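Local coordinates for surface glycan binding protein B (Bacteroides ovatus, PDB 6E57), which binds mixed-linkage beta-glucan and takes part in cereal beta-glucan utilisation by this gut symbiont, probably at the cell surface, at residues 220-225 against 290-295; 240-245 against 262-267. All blocks are in the same frame, centred on the assembly; numbering follows the deposited sequence.

Contact 1 (220-225 with 290-295) is buried and built on paired strands, whereas contact 2 (240-245 with 262-267) is partly buried and joins a loop to a tight turn. Their centres are about 10 Å apart, and both reach the same strand, 235-240, which pairs with 222-225 on one edge and with 266-270 on the other. N242 connects them directly, its ND2 lying 2.9 Å from A220 O and its backbone O 2.7 Å from S221 OG, both probable hydrogen bonds. Contact 1 combines regular backbone bonds with packing on one apolar face (V223, F293, V291) and one of mixed character (L222, L294, A220, Q292); contact 2 relies more on main-chain carbonyls, one side-chain amide and K149.

Contact 1: 220-225 against 290-295; sequences ASLVIS and AVQFLN
V223 and F293 meet side by side with their side chains pointing the same way: V223 CB lies 3.5 Å from F293 CD2, approaching the ring obliquely. V223 CG2 reaches on past F293 CE2 to V291 CG1 at 4.0 Å, so one methyl-bearing residue fills the notch between a ring and a second valine. L222 works on the other face. Its CG is turned opposite the backbone N (chi1 -179°), which brings CD1 across to the neighbouring strand, 3.6 Å from Q292 CB and next to the CB of L294. At the entry of the pairing, A220 CB rests against the end of the extended Q292 side chain, 3.5 Å from NE2.

Three backbone hydrogen bonds fix the register between the two faces. Q292 N donates to S221 O at 3.0 Å. V223 N donates to Q292 O at 2.9 Å, and V223 O in turn accepts L294 N at 2.8 Å. The two bonds of V223 thus go to Q292 and L294, the residues flanking its partner F293, which is the sign of parallel pairing; the strand axes approach to 4.5 Å and their directions differ by 25°.

Further out, V223 also packs on I238 and F293 on M281, placing that face in the domain interior, while L222 leans on I241. At the far end, I224 and S225 both face S239 in a classic beta bulge. Strand 222-225 pairs antiparallel with 235-240 and parallel with 292-294, and such parallel pairing of an early with a late strand of the domain is consistent with an edge as in Ig-like beta-sandwich folds.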
# COMPACT_ATOMS: atom_id res chain seq x y z
N ALA A 220 6.90 -9.71 -14.75
CA ALA A 220 7.22 -10.64 -13.69
C ALA A 220 5.96 -11.03 -12.93
O ALA A 220 5.04 -10.22 -12.77
CB ALA A 220 8.24 -10.04 -12.76
N SER A 221 5.92 -12.29 -12.49
CA SER A 221 4.96 -12.75 -11.51
C SER A 221 5.34 -12.14 -10.15
O SER A 221 6.24 -12.63 -9.48
CB SER A 221 4.93 -14.25 -11.46
OG SER A 221 4.76 -14.79 -12.77
N LEU A 222 4.67 -11.03 -9.80
CA LEU A 222 5.00 -10.25 -8.61
C LEU A 222 3.89 -10.39 -7.57
O LEU A 222 2.80 -9.87 -7.75
CB LEU A 222 5.21 -8.79 -9.01
CG LEU A 222 5.59 -7.83 -7.88
CD1 LEU A 222 6.97 -8.15 -7.34
CD2 LEU A 222 5.52 -6.39 -8.35
N VAL A 223 4.19 -11.11 -6.49
CA VAL A 223 3.33 -11.23 -5.32
C VAL A 223 3.43 -9.93 -4.51
O VAL A 223 4.53 -9.50 -4.15
CB VAL A 223 3.72 -12.45 -4.47
CG1 VAL A 223 2.98 -12.48 -3.14
CG2 VAL A 223 3.51 -13.75 -5.24
N ILE A 224 2.27 -9.32 -4.22
CA ILE A 224 2.20 -7.96 -3.68
C ILE A 224 1.66 -7.97 -2.24
O ILE A 224 2.18 -7.24 -1.39
CB ILE A 224 1.34 -7.06 -4.59
CG1 ILE A 224 1.95 -6.93 -5.99
CG2 ILE A 224 1.11 -5.71 -3.95
CD1 ILE A 224 0.98 -6.45 -7.04
N SER A 225 0.61 -8.75 -1.97
CA SER A 225 -0.04 -8.72 -0.66
C SER A 225 -0.65 -10.08 -0.30
O SER A 225 -1.02 -10.86 -1.18
CB SER A 225 -1.09 -7.63 -0.60
OG SER A 225 -2.31 -8.08 -1.18
N ALA A 290 12.35 -16.98 -11.37
CA ALA A 290 11.95 -16.89 -9.96
C ALA A 290 10.79 -15.91 -9.80
O ALA A 290 10.77 -14.84 -10.41
CB ALA A 290 13.14 -16.46 -9.13
N VAL A 291 9.83 -16.29 -8.95
CA VAL A 291 8.72 -15.43 -8.57
C VAL A 291 9.26 -14.31 -7.67
O VAL A 291 10.11 -14.56 -6.81
CB VAL A 291 7.60 -16.23 -7.87
CG1 VAL A 291 6.54 -15.32 -7.28
CG2 VAL A 291 6.97 -17.25 -8.80
N GLN A 292 8.77 -13.09 -7.90
CA GLN A 292 9.20 -11.89 -7.19
C GLN A 292 8.17 -11.54 -6.12
O GLN A 292 7.00 -11.87 -6.25
CB GLN A 292 9.40 -10.74 -8.18
CG GLN A 292 10.56 -10.96 -9.14
CD GLN A 292 10.74 -9.82 -10.12
OE1 GLN A 292 10.30 -8.70 -9.90
NE2 GLN A 292 11.41 -10.11 -11.22
N PHE A 293 8.63 -10.87 -5.06
CA PHE A 293 7.80 -10.48 -3.92
C PHE A 293 8.06 -9.02 -3.55
O PHE A 293 9.22 -8.62 -3.41
CB PHE A 293 8.06 -11.40 -2.72
CG PHE A 293 7.77 -12.85 -2.97
CD1 PHE A 293 8.73 -13.69 -3.53
CD2 PHE A 293 6.53 -13.39 -2.66
CE1 PHE A 293 8.46 -15.03 -3.76
CE2 PHE A 293 6.26 -14.73 -2.89
CZ PHE A 293 7.22 -15.55 -3.44
N LEU A 294 6.98 -8.26 -3.39
CA LEU A 294 7.02 -6.84 -3.03
C LEU A 294 6.55 -6.70 -1.58
O LEU A 294 5.56 -7.31 -1.20
CB LEU A 294 6.10 -6.07 -3.97
CG LEU A 294 6.18 -4.55 -3.88
CD1 LEU A 294 7.44 -4.04 -4.55
CD2 LEU A 294 4.95 -3.92 -4.50
N ASN A 295 7.26 -5.88 -0.78
CA ASN A 295 6.97 -5.77 0.65
C ASN A 295 6.84 -4.30 1.07
O ASN A 295 5.74 -3.87 1.45
CB ASN A 295 7.96 -6.61 1.45
CG ASN A 295 7.62 -8.08 1.39
OD1 ASN A 295 6.76 -8.56 2.11
ND2 ASN A 295 8.27 -8.80 0.48

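Contact 2: 240-245 against 262-267; sequences GINLEN and QSSTEI
L243 lies at the tightly packed centre, its CB 3.4 Å from S263 O and its CD1 4.0 Å from I267 CG2, the two side chains crossing at a slant. Putting CG opposite the carbonyl carbon (chi1 -63°) sends this leucine inward, where it also packs against V223. Its main chain is held at both ends of the residue: L243 N donates to S264 O at 3.0 Å, and L243 O receives Q262 NE2 at 2.9 Å. That second bond is nearly straight (172° at the hydrogen) and lies in both the carbonyl plane and the amide plane of Q262, so a lone pair is met squarely. The same NE2 bonds to I246 O, and two carbonyls thus fix the rotation of the amide. Beside the leucine, G240 N reaches T265 O at 3.0 Å. S264 belongs to this packed part as well, and its hydroxyl is hydrogen-bonded to K149.

The outer side is looser. T265 is exposed; of its side chain, CB comes nearest, 4.1 Å from G240 O. E244 runs along the partly exposed side with OE1 3.5 Å from S264 CA, while its OE2 forms a salt bridge to K149. Within the second segment, S263 N bonds to E266 O at 2.9 Å, closing the tight turn between strands 261-262 and 266-270.

Main-chain carbonyls thus supply most of the acceptors, tying loop and turn together largely through backbone geometry, and K149 probably offsets the negative charge of E244 at the partly exposed margin.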
# COMPACT_ATOMS: atom_id res chain seq x y z
N GLY A 240 -1.32 -10.49 -6.58
CA GLY A 240 -0.18 -10.07 -7.39
C GLY A 240 -0.61 -9.56 -8.76
O GLY A 240 -1.72 -9.08 -8.91
N ILE A 241 0.28 -9.69 -9.75
CA ILE A 241 0.07 -9.08 -11.07
C ILE A 241 0.12 -10.14 -12.18
O ILE A 241 -0.76 -10.13 -13.05
CB ILE A 241 1.05 -7.91 -11.32
CG1 ILE A 241 0.87 -7.29 -12.71
CG2 ILE A 241 2.49 -8.34 -11.10
CD1 ILE A 241 -0.44 -6.59 -12.92
N ASN A 242 1.11 -11.04 -12.18
CA ASN A 242 1.21 -12.03 -13.27
C ASN A 242 1.27 -13.44 -12.67
O ASN A 242 2.17 -14.22 -12.96
CB ASN A 242 2.40 -11.75 -14.20
CG ASN A 242 2.22 -10.48 -15.01
OD1 ASN A 242 1.19 -10.29 -15.65
ND2 ASN A 242 3.23 -9.63 -15.01
N LEU A 243 0.26 -13.76 -11.86
CA LEU A 243 0.30 -14.93 -10.99
C LEU A 243 -0.15 -16.20 -11.72
O LEU A 243 -0.00 -17.29 -11.18
CB LEU A 243 -0.56 -14.66 -9.75
CG LEU A 243 -0.12 -13.51 -8.85
CD1 LEU A 243 -0.85 -13.56 -7.51
CD2 LEU A 243 1.38 -13.52 -8.62
N GLU A 244 -0.68 -16.06 -12.95
CA GLU A 244 -1.10 -17.22 -13.74
C GLU A 244 0.14 -17.97 -14.27
O GLU A 244 0.05 -19.17 -14.57
CB GLU A 244 -2.06 -16.81 -14.87
CG GLU A 244 -1.39 -16.30 -16.13
CD GLU A 244 -0.95 -14.84 -16.10
OE1 GLU A 244 -0.92 -14.26 -14.99
OE2 GLU A 244 -0.64 -14.29 -17.18
N ASN A 245 1.27 -17.27 -14.36
CA ASN A 245 2.55 -17.82 -14.83
C ASN A 245 3.23 -18.67 -13.74
O ASN A 245 4.21 -19.35 -14.04
CB ASN A 245 3.51 -16.73 -15.30
CG ASN A 245 3.05 -16.00 -16.55
OD1 ASN A 245 2.58 -16.63 -17.49
ND2 ASN A 245 3.20 -14.69 -16.56
N GLN A 262 -6.43 -19.66 -9.76
CA GLN A 262 -5.22 -19.10 -10.34
C GLN A 262 -5.61 -18.17 -11.50
O GLN A 262 -6.11 -18.63 -12.52
CB GLN A 262 -4.26 -20.20 -10.81
CG GLN A 262 -2.96 -19.65 -11.40
CD GLN A 262 -1.84 -20.66 -11.40
OE1 GLN A 262 -2.05 -21.87 -11.41
NE2 GLN A 262 -0.61 -20.16 -11.39
N SER A 263 -5.38 -16.87 -11.29
CA SER A 263 -5.57 -15.83 -12.30
C SER A 263 -4.40 -14.85 -12.24
O SER A 263 -3.48 -15.03 -11.44
CB SER A 263 -6.90 -15.14 -12.11
OG SER A 263 -6.94 -14.44 -10.88
N SER A 264 -4.44 -13.81 -13.09
CA SER A 264 -3.43 -12.76 -13.12
C SER A 264 -3.26 -12.15 -11.72
O SER A 264 -2.13 -12.00 -11.24
CB SER A 264 -3.80 -11.69 -14.13
OG SER A 264 -2.74 -10.77 -14.32
N THR A 265 -4.38 -11.84 -11.06
CA THR A 265 -4.40 -10.96 -9.90
C THR A 265 -4.37 -11.76 -8.58
O THR A 265 -4.05 -11.19 -7.54
CB THR A 265 -5.62 -10.04 -9.93
OG1 THR A 265 -6.78 -10.83 -9.65
CG2 THR A 265 -5.78 -9.32 -11.25
N GLU A 266 -4.70 -13.06 -8.63
CA GLU A 266 -4.90 -13.84 -7.41
C GLU A 266 -4.49 -15.30 -7.61
O GLU A 266 -4.62 -15.86 -8.70
CB GLU A 266 -6.37 -13.80 -6.98
CG GLU A 266 -6.72 -12.59 -6.12
CD GLU A 266 -7.99 -12.76 -5.32
OE1 GLU A 266 -8.89 -13.51 -5.78
OE2 GLU A 266 -8.09 -12.15 -4.23
N ILE A 267 -4.02 -15.92 -6.52
CA ILE A 267 -3.77 -17.35 -6.43
C ILE A 267 -4.09 -17.81 -5.00
O ILE A 267 -3.75 -17.12 -4.03
CB ILE A 267 -2.32 -17.68 -6.85
CG1 ILE A 267 -2.12 -19.18 -7.10
CG2 ILE A 267 -1.31 -17.15 -5.84
CD1 ILE A 267 -0.84 -19.51 -7.81